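Local coordinates for naphthalene dioxygenase small subunit (PDB 2B1X), which forms the small (beta) subunit of the Rieske non-heme iron naphthalene 1,2-dioxygenase, and probably acts as a structural partner of the catalytic large subunit, at residues Y44-R49 against M64-D69; F98-R103 against T116-L121; G136-V141 against R154-D159. All blocks are in the same frame, centred on the assembly; numbering follows the deposited sequence.

Interaction 1: residues Y44-R49 against M64-D69; sequences YVVPIR and MTHMDD
With CG1 of I48 beside its backbone N (chi1 -57°) and CG of H66 likewise beside its own (chi1 -73°), the two side chains meet nearly at a right angle. I48 CG1 sits 3.6 Å from the centroid of the H66 ring, almost above its centre, a CH-pi contact in which a branched aliphatic chain covers the flat imidazole. A water in the ring plane links H66 NE2 to R49 N. A second water bridges I48 N and M64 O, where the backbones have parted. Nearby, I48 CD1 and M64 CG lie alongside each other at 3.7 Å.

A classic beta bulge sets two residues, H66 and M67, opposite the single V46. V46 O takes a 2.8 Å bond from H66 N, almost in line with the carbonyl, and a weak one of 3.4 Å from M67 N. Beyond the bulge, Y44 and D69 form a regular antiparallel hydrogen-bonded pair. The long, unbranched M67 chain brings SD to 3.6 Å from Y44 CE2, an oblique Met-aromatic contact, while the Y44 hydroxyl bonds to M172 O.

T65, H66 and D68 hydrogen-bond to the large subunit. Strand 67-69 borders the chain's sheet, with M74 and R77 of helix 71-81 packed against it; strand 42-49, next inward, pairs by its far edge with strand 148-158 through V45.

Interaction 2: residues F98-R103 against T116-L121; sequences FVTNVR and TSNLLL
R103 lays its guanidinium over the methyl of T116, CG2 standing 3.4 Å from the guanidinium plane and displaced toward its rim. T116 holds this methyl opposite its backbone N (chi1 -49° for OG1), which leaves OG1 turned to a water shared with R103 O. The bent arginine chain doubles back on its own strand: NE and NH2 both donate to N101 O, at 2.9 and 3.2 Å, and that oxygen lies in the guanidinium plane. Two side-on bonds to one acceptor fix the rotation of the group, leaving NH1 to pair with E137 and with E24 of the second subunit. A methionine in place of R103 would probably leave N101 O without this double grip and both glutamates without their shared cation.

N101 is the extra residue between the T100-N118 and R103-T116 pairs. Its positive phi (54°) suits an asparagine, which tolerates this left-handed conformation better than most residues. Past it the strands rejoin firmly, R103 N reaching T116 O at 2.7 Å. The side chain of N118, on the same face as R103, gives OD1 to R96 of the second subunit.

Further along, F98 sets its ring edge toward a backbone carbonyl, CD1 being 3.4 Å from L120 O in the ring plane, and the F98 side chain packs on T100 of the third subunit. On the other face V99 CG1 touches S117 CB at 3.8 Å, under helix 10-27.

This is a beta hairpin with a beta bulge in the curved sheet of an NTF2-like fold, one face of which meets other copies of the subunit, consistent with the trimeric beta core of ring-hydroxylating dioxygenases.

Interaction 3: residues G136-V141 against R154-D159; sequences GERTDV and RVVLLD
Backbone hydrogen bonds come first: E137 with L157 and T139 with V155 each exchange two, in regular antiparallel register, E137 N to L157 O measuring 2.8 Å. R138-V156 lies between them and G136-L158 and D140-R154 beyond, all non-hydrogen-bonded; G136-L158 is the most closely spaced, its CA atoms 3.9 Å apart. A beta carbon at G136 would come within 2.7 Å of L157 O, so any side chain here would probably force the strands apart.

A salt bridge joins D140 and R154, which run side by side. R154 uses NE and NH2 side-on, NE to D140 OD1 at 2.8 Å and NH2 to D140 OD2 at 2.7 Å. Both oxygens lie close to the guanidinium plane but are approached from above the carboxylate plane, the two groups being turned 48° apart. The bend of the arginine at chi3 (-72°) swings its planar end round to the shorter acid.

Stacking adds a third element. The guanidinium of R138 lies flat on that of R154, centres 3.9 Å apart and planes at 15°, with R154 NH2 over the middle of the R138 group. Both arginines also have an anionic partner outside the two segments: R138 NH1 forms a salt bridge with the C-terminal carboxylate of M172, and R154 NH1 one with E22 of helix 10-27.

Two guanidinium groups can therefore lie face to face because D140 meets the edge of R154 and other anions pair with both. D140, E22 and the chain terminus probably offset the like charges and make the stack favourable.

In the fold
The three contacts belong to one mixed sheet whose order within the chain is 67-69, 42-49, 148-158, 132-145, 112-124 and 94-106. Interaction 3 is in the middle, its centre about 10 Å from that of interaction 1 and about 9 Å from that of interaction 2. The outer two are about 19 Å apart between centres and do not touch. V45 N and O bond to R154 O and V156 N, joining interaction 1 to interaction 3; across the other seam L119 N meets G136 O at 2.9 Å, and R103 NH1 and E137 OE2 form a salt bridge at 2.8 Å. Interaction 1 lies mainly against the large subunit, though R49 also reaches the second small subunit, which interactions 2 and 3 both meet.

Interaction 1: residues Y44-R49 against M64-D69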
ATOM      1  N   TYR B  44      -5.717  15.259  28.287  1.00 16.72           N
ATOM      2  CA  TYR B  44      -5.811  14.444  27.096  1.00 16.91           C
ATOM      3  C   TYR B  44      -4.440  14.428  26.454  1.00 16.39           C
ATOM      4  O   TYR B  44      -3.999  15.459  25.947  1.00 16.02           O
ATOM      5  CB  TYR B  44      -6.868  15.003  26.116  1.00 17.15           C
ATOM      6  CG  TYR B  44      -7.152  14.112  24.918  1.00 17.61           C
ATOM      7  CD1 TYR B  44      -8.317  13.343  24.852  1.00 18.92           C
ATOM      8  CD2 TYR B  44      -6.267  14.042  23.850  1.00 18.93           C
ATOM      9  CE1 TYR B  44      -8.585  12.536  23.765  1.00 18.97           C
ATOM     10  CE2 TYR B  44      -6.512  13.218  22.760  1.00 19.65           C
ATOM     11  CZ  TYR B  44      -7.675  12.464  22.725  1.00 20.08           C
ATOM     12  OH  TYR B  44      -7.913  11.650  21.638  1.00 19.62           O
ATOM     13  N   VAL B  45      -3.750  13.282  26.500  1.00 15.51           N
ATOM     14  CA  VAL B  45      -2.397  13.227  25.893  1.00 14.98           C
ATOM     15  C   VAL B  45      -2.090  12.056  24.959  1.00 13.45           C
ATOM     16  O   VAL B  45      -2.534  10.929  25.182  1.00 13.76           O
ATOM     17  CB  VAL B  45      -1.204  13.509  26.906  1.00 15.79           C
ATOM     18  CG1 VAL B  45      -1.693  14.103  28.254  1.00 14.85           C
ATOM     19  CG2 VAL B  45      -0.272  12.329  27.083  1.00 16.23           C
ATOM     20  N   VAL B  46      -1.340  12.367  23.907  1.00 12.03           N
ATOM     21  CA  VAL B  46      -0.843  11.387  22.934  1.00 11.14           C
ATOM     22  C   VAL B  46       0.684  11.466  22.943  1.00 11.55           C
ATOM     23  O   VAL B  46       1.263  12.395  22.384  1.00 11.88           O
ATOM     24  CB  VAL B  46      -1.392  11.706  21.526  1.00 10.90           C
ATOM     25  CG1 VAL B  46      -0.953  10.654  20.490  1.00 10.37           C
ATOM     26  CG2 VAL B  46      -2.936  11.866  21.586  1.00 10.81           C
ATOM     27  N   PRO B  47       1.337  10.527  23.615  1.00 12.03           N
ATOM     28  CA  PRO B  47       2.799  10.516  23.710  1.00 12.17           C
ATOM     29  C   PRO B  47       3.515  10.140  22.428  1.00 11.62           C
ATOM     30  O   PRO B  47       2.948   9.494  21.539  1.00 12.06           O
ATOM     31  CB  PRO B  47       3.073   9.429  24.763  1.00 11.48           C
ATOM     32  CG  PRO B  47       1.805   9.300  25.479  1.00 13.00           C
ATOM     33  CD  PRO B  47       0.732   9.476  24.450  1.00 11.81           C
ATOM     34  N   ILE B  48       4.783  10.537  22.359  1.00 11.60           N
ATOM     35  CA  ILE B  48       5.682  10.119  21.294  1.00 11.41           C
ATOM     36  C   ILE B  48       6.397   8.867  21.758  1.00 12.17           C
ATOM     37  O   ILE B  48       6.758   8.767  22.934  1.00 11.56           O
ATOM     38  CB  ILE B  48       6.716  11.235  20.968  1.00 11.38           C
ATOM     39  CG1 ILE B  48       5.979  12.531  20.583  1.00  9.78           C
ATOM     40  CG2 ILE B  48       7.637  10.783  19.807  1.00 10.34           C
ATOM     41  CD1 ILE B  48       6.938  13.664  20.331  1.00  9.91           C
ATOM     42  N   ARG B  49       6.587   7.920  20.831  1.00 11.76           N
ATOM     43  CA  ARG B  49       7.380   6.727  21.077  1.00 12.30           C
ATOM     44  C   ARG B  49       8.510   6.675  20.054  1.00 12.17           C
ATOM     45  O   ARG B  49       8.340   7.141  18.928  1.00 11.47           O
ATOM     46  CB  ARG B  49       6.514   5.471  20.877  1.00 12.26           C
ATOM     47  CG  ARG B  49       5.426   5.322  21.914  1.00 13.56           C
ATOM     48  CD  ARG B  49       4.535   4.134  21.719  1.00 15.82           C
ATOM     49  NE  ARG B  49       5.254   2.965  22.163  1.00 16.08           N
ATOM     50  CZ  ARG B  49       4.819   1.715  22.119  1.00 16.07           C
ATOM     51  NH1 ARG B  49       3.608   1.441  21.667  1.00 17.83           N
ATOM     52  NH2 ARG B  49       5.625   0.743  22.536  1.00 14.59           N
ATOM     53  N   MET B  64       8.009  15.777  25.749  1.00 16.63           N
ATOM     54  CA  MET B  64       7.442  16.112  24.440  1.00 16.28           C
ATOM     55  C   MET B  64       6.378  15.101  24.105  1.00 15.41           C
ATOM     56  O   MET B  64       6.417  13.946  24.541  1.00 16.17           O
ATOM     57  CB  MET B  64       8.521  16.129  23.347  1.00 15.96           C
ATOM     58  CG  MET B  64       8.097  16.800  22.014  1.00 17.06           C
ATOM     59  SD  MET B  64       7.325  18.468  22.092  1.00 18.37           S
ATOM     60  CE  MET B  64       8.524  19.223  23.102  1.00 14.11           C
ATOM     61  N   THR B  65       5.439  15.534  23.297  1.00 15.06           N
ATOM     62  CA  THR B  65       4.177  14.850  23.145  1.00 14.32           C
ATOM     63  C   THR B  65       3.651  15.185  21.704  1.00 14.21           C
ATOM     64  O   THR B  65       4.090  16.178  21.104  1.00 13.48           O
ATOM     65  CB  THR B  65       3.345  15.476  24.285  1.00 15.94           C
ATOM     66  OG1 THR B  65       2.925  14.489  25.268  1.00 19.93           O
ATOM     67  CG2 THR B  65       2.223  16.218  23.844  1.00  8.88           C
ATOM     68  N   HIS B  66       2.747  14.371  21.166  1.00 13.07           N
ATOM     69  CA  HIS B  66       2.019  14.713  19.941  1.00 13.27           C
ATOM     70  C   HIS B  66       0.840  15.650  20.231  1.00 13.88           C
ATOM     71  O   HIS B  66       0.428  16.435  19.368  1.00 14.37           O
ATOM     72  CB  HIS B  66       1.475  13.457  19.259  1.00 12.87           C
ATOM     73  CG  HIS B  66       2.538  12.636  18.604  1.00 12.80           C
ATOM     74  ND1 HIS B  66       3.367  13.145  17.629  1.00 13.33           N
ATOM     75  CD2 HIS B  66       2.956  11.365  18.832  1.00 11.29           C
ATOM     76  CE1 HIS B  66       4.228  12.205  17.257  1.00 11.65           C
ATOM     77  NE2 HIS B  66       4.000  11.117  17.974  1.00  8.90           N
ATOM     78  N   MET B  67       0.303  15.534  21.438  1.00 14.03           N
ATOM     79  CA  MET B  67      -0.861  16.285  21.882  1.00 14.83           C
ATOM     80  C   MET B  67      -0.892  16.199  23.404  1.00 15.04           C
ATOM     81  O   MET B  67      -0.614  15.136  24.004  1.00 14.22           O
ATOM     82  CB  MET B  67      -2.129  15.673  21.259  1.00 15.14           C
ATOM     83  CG  MET B  67      -3.406  16.496  21.414  1.00 18.17           C
ATOM     84  SD  MET B  67      -4.917  15.693  20.710  1.00 27.38           S
ATOM     85  CE  MET B  67      -4.272  14.982  19.274  1.00 22.28           C
ATOM     86  N   ASP B  68      -1.219  17.324  24.039  1.00 15.03           N
ATOM     87  CA  ASP B  68      -1.233  17.404  25.483  1.00 15.97           C
ATOM     88  C   ASP B  68      -2.249  18.501  25.817  1.00 15.90           C
ATOM     89  O   ASP B  68      -1.894  19.665  25.987  1.00 15.68           O
ATOM     90  CB  ASP B  68       0.182  17.731  25.992  1.00 15.20           C
ATOM     91  CG  ASP B  68       0.322  17.629  27.485  1.00 16.34           C
ATOM     92  OD1 ASP B  68      -0.699  17.450  28.184  1.00 16.11           O
ATOM     93  OD2 ASP B  68       1.442  17.744  28.046  1.00 16.85           O
ATOM     94  N   ASP B  69      -3.526  18.115  25.819  1.00 16.52           N
ATOM     95  CA  ASP B  69      -4.610  19.079  25.982  1.00 16.71           C
ATOM     96  C   ASP B  69      -5.168  19.129  27.396  1.00 16.28           C
ATOM     97  O   ASP B  69      -5.182  18.127  28.111  1.00 15.18           O
ATOM     98  CB  ASP B  69      -5.756  18.759  25.036  1.00 17.15           C
ATOM     99  CG  ASP B  69      -5.569  19.370  23.651  1.00 20.12           C
ATOM    100  OD1 ASP B  69      -4.743  20.301  23.497  1.00 21.12           O
ATOM    101  OD2 ASP B  69      -6.225  18.976  22.676  1.00 24.21           O
TER
HETATM  102  O   HOH W   1       5.602  11.437  25.030  1.00 28.35           O
HETATM  103  O   HOH W   2       5.097   8.445  18.350  1.00 23.00           O

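Interaction 2: residues F98-R103 against T116-L121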
ATOM      1  N   PHE B  98     -13.080   2.015  16.020  1.00 13.54           N
ATOM      2  CA  PHE B  98     -13.348   0.666  16.500  1.00 11.97           C
ATOM      3  C   PHE B  98     -12.736   0.544  17.897  1.00 12.83           C
ATOM      4  O   PHE B  98     -11.514   0.700  18.062  1.00 11.48           O
ATOM      5  CB  PHE B  98     -12.727  -0.380  15.567  1.00 13.25           C
ATOM      6  CG  PHE B  98     -13.286  -0.355  14.177  1.00 11.35           C
ATOM      7  CD1 PHE B  98     -12.696   0.459  13.188  1.00 11.68           C
ATOM      8  CD2 PHE B  98     -14.424  -1.086  13.862  1.00 11.07           C
ATOM      9  CE1 PHE B  98     -13.179   0.498  11.879  1.00 11.34           C
ATOM     10  CE2 PHE B  98     -14.940  -1.049  12.531  1.00 10.70           C
ATOM     11  CZ  PHE B  98     -14.326  -0.254  11.549  1.00 12.88           C
ATOM     12  N   VAL B  99     -13.586   0.238  18.881  1.00 11.92           N
ATOM     13  CA  VAL B  99     -13.211   0.222  20.295  1.00 12.34           C
ATOM     14  C   VAL B  99     -13.451  -1.232  20.743  1.00 12.86           C
ATOM     15  O   VAL B  99     -14.592  -1.738  20.676  1.00 12.62           O
ATOM     16  CB  VAL B  99     -14.088   1.209  21.110  1.00 12.46           C
ATOM     17  CG1 VAL B  99     -13.760   1.153  22.554  1.00 12.04           C
ATOM     18  CG2 VAL B  99     -13.950   2.707  20.572  1.00 11.68           C
ATOM     19  N   THR B 100     -12.382  -1.907  21.165  1.00 12.34           N
ATOM     20  CA  THR B 100     -12.468  -3.317  21.514  1.00 12.51           C
ATOM     21  C   THR B 100     -11.639  -3.591  22.725  1.00 12.80           C
ATOM     22  O   THR B 100     -10.884  -2.710  23.185  1.00 13.97           O
ATOM     23  CB  THR B 100     -11.869  -4.201  20.375  1.00 13.42           C
ATOM     24  OG1 THR B 100     -10.438  -4.099  20.424  1.00 13.64           O
ATOM     25  CG2 THR B 100     -12.274  -3.709  19.014  1.00 12.14           C
ATOM     26  N   ASN B 101     -11.708  -4.838  23.210  1.00 12.81           N
ATOM     27  CA  ASN B 101     -10.893  -5.252  24.356  1.00 12.75           C
ATOM     28  C   ASN B 101     -11.109  -4.281  25.551  1.00 12.96           C
ATOM     29  O   ASN B 101     -10.143  -3.806  26.141  1.00 12.55           O
ATOM     30  CB  ASN B 101      -9.393  -5.246  23.999  1.00 12.39           C
ATOM     31  CG  ASN B 101      -8.989  -6.314  22.985  1.00 13.69           C
ATOM     32  OD1 ASN B 101      -8.126  -7.175  23.279  1.00 14.94           O
ATOM     33  ND2 ASN B 101      -9.556  -6.251  21.797  1.00 10.84           N
ATOM     34  N   VAL B 102     -12.353  -3.967  25.893  1.00 13.29           N
ATOM     35  CA  VAL B 102     -12.625  -3.001  26.980  1.00 13.22           C
ATOM     36  C   VAL B 102     -12.336  -3.611  28.349  1.00 14.98           C
ATOM     37  O   VAL B 102     -12.901  -4.651  28.715  1.00 15.91           O
ATOM     38  CB  VAL B 102     -14.048  -2.446  26.905  1.00 13.59           C
ATOM     39  CG1 VAL B 102     -14.393  -1.530  28.163  1.00 13.78           C
ATOM     40  CG2 VAL B 102     -14.270  -1.679  25.596  1.00 11.78           C
ATOM     41  N   ARG B 103     -11.420  -3.005  29.096  1.00 15.97           N
ATOM     42  CA  ARG B 103     -11.126  -3.452  30.463  1.00 17.01           C
ATOM     43  C   ARG B 103     -11.485  -2.340  31.441  1.00 17.45           C
ATOM     44  O   ARG B 103     -11.110  -1.168  31.258  1.00 18.07           O
ATOM     45  CB  ARG B 103      -9.648  -3.862  30.623  1.00 16.16           C
ATOM     46  CG  ARG B 103      -9.229  -5.079  29.775  1.00 16.82           C
ATOM     47  CD  ARG B 103      -7.836  -4.965  29.203  1.00 15.81           C
ATOM     48  NE  ARG B 103      -7.909  -4.156  27.991  1.00 15.15           N
ATOM     49  CZ  ARG B 103      -6.880  -3.553  27.414  1.00 14.97           C
ATOM     50  NH1 ARG B 103      -5.667  -3.662  27.950  1.00 14.92           N
ATOM     51  NH2 ARG B 103      -7.066  -2.841  26.303  1.00 13.32           N
ATOM     52  N   THR B 116      -9.596   0.947  30.046  1.00 19.28           N
ATOM     53  CA  THR B 116      -8.586   0.681  29.016  1.00 19.07           C
ATOM     54  C   THR B 116      -9.230  -0.011  27.809  1.00 18.25           C
ATOM     55  O   THR B 116      -9.897  -1.041  27.955  1.00 18.34           O
ATOM     56  CB  THR B 116      -7.453  -0.206  29.581  1.00 18.79           C
ATOM     57  OG1 THR B 116      -6.990   0.334  30.822  1.00 20.56           O
ATOM     58  CG2 THR B 116      -6.229  -0.120  28.690  1.00 18.76           C
ATOM     59  N   SER B 117      -9.056   0.579  26.633  1.00 17.08           N
ATOM     60  CA  SER B 117      -9.593  -0.030  25.410  1.00 16.72           C
ATOM     61  C   SER B 117      -8.600  -0.012  24.265  1.00 16.14           C
ATOM     62  O   SER B 117      -7.746   0.873  24.208  1.00 15.82           O
ATOM     63  CB  SER B 117     -10.899   0.658  25.009  1.00 16.20           C
ATOM     64  OG  SER B 117     -10.786   2.077  25.043  1.00 16.12           O
ATOM     65  N   ASN B 118      -8.708  -0.998  23.361  1.00 15.29           N
ATOM     66  CA  ASN B 118      -7.983  -0.962  22.095  1.00 14.12           C
ATOM     67  C   ASN B 118      -8.733  -0.123  21.071  1.00 14.04           C
ATOM     68  O   ASN B 118      -9.962  -0.207  20.966  1.00 14.48           O
ATOM     69  CB  ASN B 118      -7.752  -2.384  21.587  1.00 13.99           C
ATOM     70  CG  ASN B 118      -6.720  -3.092  22.402  1.00 13.75           C
ATOM     71  OD1 ASN B 118      -6.112  -2.476  23.305  1.00 14.30           O
ATOM     72  ND2 ASN B 118      -6.540  -4.375  22.155  1.00 11.66           N
ATOM     73  N   LEU B 119      -8.005   0.722  20.350  1.00 13.55           N
ATOM     74  CA  LEU B 119      -8.632   1.618  19.387  1.00 13.17           C
ATOM     75  C   LEU B 119      -7.994   1.346  18.064  1.00 12.52           C
ATOM     76  O   LEU B 119      -6.757   1.390  17.944  1.00 12.23           O
ATOM     77  CB  LEU B 119      -8.448   3.106  19.747  1.00 12.32           C
ATOM     78  CG  LEU B 119      -8.781   4.103  18.616  1.00 13.30           C
ATOM     79  CD1 LEU B 119     -10.283   4.184  18.278  1.00 11.14           C
ATOM     80  CD2 LEU B 119      -8.241   5.496  18.963  1.00 13.33           C
ATOM     81  N   LEU B 120      -8.817   1.034  17.072  1.00 12.29           N
ATOM     82  CA  LEU B 120      -8.362   1.130  15.699  1.00 12.90           C
ATOM     83  C   LEU B 120      -9.170   2.247  15.013  1.00 12.91           C
ATOM     84  O   LEU B 120     -10.398   2.184  14.918  1.00 12.13           O
ATOM     85  CB  LEU B 120      -8.469  -0.218  14.968  1.00 13.02           C
ATOM     86  CG  LEU B 120      -8.447  -0.552  13.474  1.00 16.46           C
ATOM     87  CD1 LEU B 120      -8.497   0.610  12.487  1.00 19.42           C
ATOM     88  CD2 LEU B 120      -7.364  -1.530  13.124  1.00 20.07           C
ATOM     89  N   LEU B 121      -8.459   3.268  14.551  1.00 12.12           N
ATOM     90  CA  LEU B 121      -9.121   4.416  13.940  1.00 12.56           C
ATOM     91  C   LEU B 121      -8.900   4.369  12.432  1.00 12.57           C
ATOM     92  O   LEU B 121      -7.752   4.336  11.994  1.00 12.97           O
ATOM     93  CB  LEU B 121      -8.564   5.704  14.532  1.00 11.69           C
ATOM     94  CG  LEU B 121      -9.100   7.008  13.897  1.00 13.25           C
ATOM     95  CD1 LEU B 121     -10.523   7.291  14.244  1.00 14.11           C
ATOM     96  CD2 LEU B 121      -8.218   8.171  14.234  1.00 16.63           C
TER
HETATM   97  O   HOH W   3      -8.419  -0.742  32.885  1.00 33.28           O

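Interaction 3: residues G136-V141 against R154-D159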
ATOM      1  N   GLY B 136      -3.900   1.742  18.589  1.00 12.52           N
ATOM      2  CA  GLY B 136      -3.312   2.138  19.872  1.00 12.51           C
ATOM      3  C   GLY B 136      -4.109   1.696  21.062  1.00 12.79           C
ATOM      4  O   GLY B 136      -5.196   1.124  20.923  1.00 13.05           O
ATOM      5  N   GLU B 137      -3.592   2.005  22.242  1.00 12.93           N
ATOM      6  CA  GLU B 137      -4.312   1.729  23.450  1.00 13.75           C
ATOM      7  C   GLU B 137      -4.664   3.026  24.169  1.00 14.15           C
ATOM      8  O   GLU B 137      -3.827   3.911  24.322  1.00 15.12           O
ATOM      9  CB  GLU B 137      -3.519   0.783  24.346  1.00 13.74           C
ATOM     10  CG  GLU B 137      -4.326   0.281  25.531  1.00 15.40           C
ATOM     11  CD  GLU B 137      -3.579  -0.778  26.330  1.00 20.50           C
ATOM     12  OE1 GLU B 137      -2.511  -0.455  26.900  1.00 20.96           O
ATOM     13  OE2 GLU B 137      -4.063  -1.936  26.389  1.00 22.91           O
ATOM     14  N   ARG B 138      -5.922   3.140  24.576  1.00 14.58           N
ATOM     15  CA  ARG B 138      -6.391   4.292  25.346  1.00 15.61           C
ATOM     16  C   ARG B 138      -6.558   3.857  26.769  1.00 15.95           C
ATOM     17  O   ARG B 138      -7.220   2.848  27.038  1.00 16.06           O
ATOM     18  CB  ARG B 138      -7.728   4.819  24.819  1.00 15.24           C
ATOM     19  CG  ARG B 138      -7.783   4.956  23.297  1.00 15.27           C
ATOM     20  CD  ARG B 138      -9.075   5.637  22.833  1.00 15.19           C
ATOM     21  NE  ARG B 138     -10.211   4.833  23.275  1.00 17.15           N
ATOM     22  CZ  ARG B 138     -11.489   5.122  23.044  1.00 17.46           C
ATOM     23  NH1 ARG B 138     -11.823   6.196  22.335  1.00 16.13           N
ATOM     24  NH2 ARG B 138     -12.430   4.299  23.513  1.00 15.35           N
ATOM     25  N   THR B 139      -5.916   4.598  27.665  1.00 16.72           N
ATOM     26  CA  THR B 139      -6.112   4.462  29.092  1.00 17.81           C
ATOM     27  C   THR B 139      -6.784   5.715  29.618  1.00 18.08           C
ATOM     28  O   THR B 139      -6.214   6.801  29.511  1.00 17.91           O
ATOM     29  CB  THR B 139      -4.746   4.200  29.783  1.00 18.34           C
ATOM     30  OG1 THR B 139      -4.160   3.045  29.163  1.00 19.83           O
ATOM     31  CG2 THR B 139      -4.925   3.759  31.242  1.00 17.15           C
ATOM     32  N   ASP B 140      -7.989   5.546  30.186  1.00 18.53           N
ATOM     33  CA  ASP B 140      -8.861   6.643  30.604  1.00 19.45           C
ATOM     34  C   ASP B 140      -9.139   6.598  32.110  1.00 19.44           C
ATOM     35  O   ASP B 140      -9.058   5.546  32.767  1.00 18.94           O
ATOM     36  CB  ASP B 140     -10.232   6.626  29.900  1.00 19.65           C
ATOM     37  CG  ASP B 140     -10.142   6.583  28.383  1.00 23.56           C
ATOM     38  OD1 ASP B 140      -9.069   6.913  27.796  1.00 28.09           O
ATOM     39  OD2 ASP B 140     -11.117   6.194  27.680  1.00 26.02           O
ATOM     40  N   VAL B 141      -9.450   7.760  32.639  1.00 19.11           N
ATOM     41  CA  VAL B 141     -10.091   7.862  33.949  1.00 19.74           C
ATOM     42  C   VAL B 141     -11.466   8.462  33.694  1.00 19.79           C
ATOM     43  O   VAL B 141     -11.587   9.566  33.168  1.00 18.78           O
ATOM     44  CB  VAL B 141      -9.254   8.699  34.943  1.00 19.70           C
ATOM     45  CG1 VAL B 141      -9.970   8.849  36.324  1.00 19.56           C
ATOM     46  CG2 VAL B 141      -7.886   8.054  35.103  1.00 19.50           C
ATOM     47  N   ARG B 154      -7.367  10.932  29.522  1.00 16.84           N
ATOM     48  CA  ARG B 154      -7.132   9.920  28.511  1.00 16.20           C
ATOM     49  C   ARG B 154      -5.694  10.021  28.033  1.00 16.26           C
ATOM     50  O   ARG B 154      -5.201  11.130  27.725  1.00 16.64           O
ATOM     51  CB  ARG B 154      -8.093  10.071  27.333  1.00 16.25           C
ATOM     52  CG  ARG B 154      -7.715   9.163  26.151  1.00 16.64           C
ATOM     53  CD  ARG B 154      -8.785   9.046  25.070  1.00 17.74           C
ATOM     54  NE  ARG B 154      -9.920   8.252  25.548  1.00 18.45           N
ATOM     55  CZ  ARG B 154     -11.149   8.358  25.071  1.00 16.93           C
ATOM     56  NH1 ARG B 154     -11.410   9.263  24.141  1.00 15.41           N
ATOM     57  NH2 ARG B 154     -12.116   7.588  25.550  1.00 12.50           N
ATOM     58  N   VAL B 155      -5.033   8.866  27.968  1.00 15.40           N
ATOM     59  CA  VAL B 155      -3.745   8.745  27.298  1.00 14.57           C
ATOM     60  C   VAL B 155      -3.916   7.803  26.100  1.00 14.97           C
ATOM     61  O   VAL B 155      -4.319   6.632  26.269  1.00 15.86           O
ATOM     62  CB  VAL B 155      -2.686   8.147  28.273  1.00 14.10           C
ATOM     63  CG1 VAL B 155      -1.345   7.886  27.559  1.00 14.17           C
ATOM     64  CG2 VAL B 155      -2.495   9.005  29.523  1.00 13.41           C
ATOM     65  N   VAL B 156      -3.610   8.288  24.895  1.00 14.19           N
ATOM     66  CA  VAL B 156      -3.663   7.439  23.695  1.00 13.12           C
ATOM     67  C   VAL B 156      -2.248   7.079  23.330  1.00 12.59           C
ATOM     68  O   VAL B 156      -1.509   7.918  22.850  1.00 12.41           O
ATOM     69  CB  VAL B 156      -4.352   8.119  22.485  1.00 13.47           C
ATOM     70  CG1 VAL B 156      -4.523   7.130  21.309  1.00 12.77           C
ATOM     71  CG2 VAL B 156      -5.744   8.675  22.873  1.00 12.20           C
ATOM     72  N   LEU B 157      -1.872   5.828  23.601  1.00 12.52           N
ATOM     73  CA  LEU B 157      -0.577   5.294  23.185  1.00 13.40           C
ATOM     74  C   LEU B 157      -0.653   4.530  21.850  1.00 12.67           C
ATOM     75  O   LEU B 157      -1.151   3.395  21.787  1.00 12.09           O
ATOM     76  CB  LEU B 157      -0.046   4.347  24.253  1.00 12.81           C
ATOM     77  CG  LEU B 157       1.472   4.269  24.432  1.00 17.02           C
ATOM     78  CD1 LEU B 157       2.161   5.637  24.461  1.00 16.47           C
ATOM     79  CD2 LEU B 157       1.848   3.416  25.710  1.00 18.23           C
ATOM     80  N   LEU B 158      -0.132   5.128  20.790  1.00 12.93           N
ATOM     81  CA  LEU B 158      -0.228   4.500  19.472  1.00 12.62           C
ATOM     82  C   LEU B 158       0.863   3.458  19.291  1.00 12.71           C
ATOM     83  O   LEU B 158       1.980   3.632  19.786  1.00 12.98           O
ATOM     84  CB  LEU B 158      -0.163   5.552  18.357  1.00 12.75           C
ATOM     85  CG  LEU B 158      -1.230   6.666  18.453  1.00 11.66           C
ATOM     86  CD1 LEU B 158      -0.859   7.848  17.526  1.00  9.76           C
ATOM     87  CD2 LEU B 158      -2.611   6.108  18.064  1.00 11.80           C
ATOM     88  N   ASP B 159       0.537   2.388  18.563  1.00 12.91           N
ATOM     89  CA  ASP B 159       1.511   1.368  18.124  1.00 12.63           C
ATOM     90  C   ASP B 159       2.384   1.766  16.953  1.00 12.71           C
ATOM     91  O   ASP B 159       2.616   0.966  16.027  1.00 12.65           O
ATOM     92  CB  ASP B 159       0.763   0.082  17.819  1.00 12.16           C
ATOM     93  CG  ASP B 159      -0.158  -0.286  18.958  1.00 13.99           C
ATOM     94  OD1 ASP B 159       0.349  -0.255  20.113  1.00 12.63           O
ATOM     95  OD2 ASP B 159      -1.383  -0.504  18.818  1.00 13.42           O
TER